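Local coordinates for protein concanavalin B (PDB 6CAF) that may bind carbohydrate as a chitinase-like seed protein of the glycosyl hydrolase 18 family in jack bean, at residues I155-E161 with D194-D198. Residues are numbered along the deposited sequence; the frame is centred on the assembly and turned at random.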
loop_
_atom_site.group_PDB
_atom_site.type_symbol
_atom_site.label_atom_id
_atom_site.label_comp_id
_atom_site.label_asym_id
_atom_site.label_seq_id
_atom_site.Cartn_x
_atom_site.Cartn_y
_atom_site.Cartn_z
ATOM N N ILE A 155 1.340 5.669 6.412
ATOM C CA ILE A 155 1.527 6.744 7.359
ATOM C C ILE A 155 2.990 6.781 7.767
ATOM O O ILE A 155 3.403 6.173 8.754
ATOM C CB ILE A 155 0.574 6.597 8.554
ATOM C CG1 ILE A 155 -0.896 6.419 8.089
ATOM C CG2 ILE A 155 0.722 7.753 9.527
ATOM C CD1 ILE A 155 -1.379 7.462 7.128
ATOM N N GLN A 156 3.786 7.470 6.961
ATOM C CA GLN A 156 5.207 7.430 7.128
ATOM C C GLN A 156 5.805 8.733 7.606
ATOM O O GLN A 156 6.901 8.747 8.163
ATOM C CB GLN A 156 5.916 6.865 5.894
ATOM C CG GLN A 156 5.516 7.284 4.562
ATOM C CD GLN A 156 6.472 6.859 3.511
ATOM O OE1 GLN A 156 7.510 7.469 3.344
ATOM N NE2 GLN A 156 6.147 5.786 2.814
ATOM N N LYS A 157 5.066 9.810 7.410
ATOM C CA LYS A 157 5.508 11.135 7.724
ATOM C C LYS A 157 4.286 11.996 8.035
ATOM O O LYS A 157 4.080 13.034 7.406
ATOM C CB LYS A 157 6.315 11.704 6.535
ATOM C CG LYS A 157 7.036 12.990 6.851
ATOM C CD LYS A 157 7.410 13.799 5.611
ATOM C CE LYS A 157 6.259 14.031 4.631
ATOM N NZ LYS A 157 4.979 14.514 5.215
ATOM N N PRO A 158 3.470 11.572 9.025
ATOM C CA PRO A 158 2.353 12.374 9.448
ATOM C C PRO A 158 2.795 13.511 10.323
ATOM O O PRO A 158 3.929 13.533 10.787
ATOM C CB PRO A 158 1.516 11.414 10.277
ATOM C CG PRO A 158 2.578 10.581 10.946
ATOM C CD PRO A 158 3.624 10.381 9.867
ATOM N N VAL A 159 1.887 14.439 10.584
ATOM C CA VAL A 159 2.195 15.465 11.561
ATOM C C VAL A 159 2.583 14.756 12.853
ATOM O O VAL A 159 3.660 14.998 13.424
ATOM C CB VAL A 159 0.987 16.374 11.808
ATOM C CG1 VAL A 159 1.293 17.350 12.940
ATOM C CG2 VAL A 159 0.578 17.110 10.528
ATOM N N ASP A 160 1.706 13.867 13.311
ATOM C CA ASP A 160 2.059 12.980 14.430
ATOM C C ASP A 160 1.326 11.669 14.458
ATOM O O ASP A 160 0.707 11.282 13.487
ATOM C CB ASP A 160 1.941 13.673 15.779
ATOM C CG ASP A 160 0.521 13.721 16.332
ATOM O OD1 ASP A 160 -0.405 12.979 15.900
ATOM O OD2 ASP A 160 0.353 14.497 17.299
ATOM N N GLU A 161 1.409 10.979 15.586
ATOM C CA GLU A 161 1.108 9.575 15.631
ATOM C C GLU A 161 -0.270 9.298 16.152
ATOM O O GLU A 161 -0.675 8.156 16.144
ATOM C CB GLU A 161 2.138 8.796 16.464
ATOM C CG GLU A 161 1.824 8.544 17.914
ATOM C CD GLU A 161 2.284 9.681 18.754
ATOM O OE1 GLU A 161 2.502 10.774 18.171
ATOM O OE2 GLU A 161 2.443 9.509 19.977
ATOM N N ASP A 194 6.105 0.098 15.089
ATOM C CA ASP A 194 6.153 1.277 14.247
ATOM C C ASP A 194 5.780 2.511 15.052
ATOM O O ASP A 194 4.792 2.514 15.773
ATOM C CB ASP A 194 5.218 1.150 13.051
ATOM C CG ASP A 194 5.393 2.273 12.066
ATOM O OD1 ASP A 194 6.361 2.208 11.280
ATOM O OD2 ASP A 194 4.574 3.204 12.075
ATOM N N GLU A 195 6.495 3.601 14.833
ATOM C CA GLU A 195 6.257 4.836 15.602
ATOM C C GLU A 195 4.894 5.455 15.366
ATOM O O GLU A 195 4.349 6.112 16.252
ATOM C CB GLU A 195 7.337 5.877 15.255
ATOM C CG GLU A 195 6.943 7.348 15.391
ATOM C CD GLU A 195 8.121 8.310 15.252
ATOM O OE1 GLU A 195 9.011 8.061 14.394
ATOM O OE2 GLU A 195 8.153 9.322 16.008
ATOM N N TYR A 196 4.345 5.264 14.175
ATOM C CA TYR A 196 3.089 5.896 13.823
ATOM C C TYR A 196 1.893 4.973 13.818
ATOM O O TYR A 196 0.783 5.395 14.148
ATOM C CB TYR A 196 3.203 6.597 12.466
ATOM C CG TYR A 196 4.299 7.592 12.427
ATOM C CD1 TYR A 196 4.259 8.712 13.237
ATOM C CD2 TYR A 196 5.370 7.446 11.554
ATOM C CE1 TYR A 196 5.284 9.647 13.218
ATOM C CE2 TYR A 196 6.401 8.368 11.521
ATOM C CZ TYR A 196 6.346 9.474 12.354
ATOM O OH TYR A 196 7.333 10.420 12.313
ATOM N N LEU A 197 2.120 3.716 13.424
ATOM C CA LEU A 197 1.038 2.802 13.162
ATOM C C LEU A 197 0.890 1.697 14.191
ATOM O O LEU A 197 -0.013 0.871 14.043
ATOM C CB LEU A 197 1.205 2.193 11.768
ATOM C CG LEU A 197 0.852 3.122 10.607
ATOM C CD1 LEU A 197 1.398 2.562 9.300
ATOM C CD2 LEU A 197 -0.646 3.324 10.554
ATOM N N ASP A 198 1.716 1.636 15.233
ATOM C CA ASP A 198 1.595 0.501 16.139
ATOM C C ASP A 198 0.210 0.383 16.765
ATOM O O ASP A 198 -0.360 -0.704 16.810
ATOM C CB ASP A 198 2.655 0.463 17.224
ATOM C CG ASP A 198 2.736 -0.915 17.910
ATOM O OD1 ASP A 198 2.885 -1.932 17.217
ATOM O OD2 ASP A 198 2.628 -0.957 19.143
HETATM O O HOH W 1 5.136 4.134 9.381
HETATM O O HOH W 2 6.423 12.775 10.570
#
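The ring of Y196 lies between P158 and E195: P158 CD sits over the centre of one face, 3.5 Å from the ring centroid and 1° off its normal, a CH-pi contact, while E195 CG covers the opposite face. P158 CG reaches the proline side of the ring, 3.4 Å from Y196 CD1. E161 CB lies at the CD1 edge; the water bound to I155 O lies in plane at the CD2 edge. CG anti to the carbonyl carbon (chi1 -56°) carries the Y196 ring over P158, its CE2 3.4 Å from Q156 O. At the root of the side chain, I155 CG2 packs on Y196 CB; I155 CG1 meets L197 CD2 at 4.0 Å. No direct hydrogen bond joins the segments. One water lies within hydrogen-bonding distance of both I155 O (2.7 Å) and D194 OD2, which accepts from Y196 N, an Asx turn, and from L197 N, completing an Asx motif. Another links P158 O with Y196 OH. Replacing Y196 by alanine removes the ring, which would probably strip P158 of its aromatic partner and the second water of its phenolic one. Loops following neighbouring parallel TIM-barrel strands, 150-154 and 183-186, are thus joined by one proline CH-pi contact, apolar contacts and water, rather than by charge pairing.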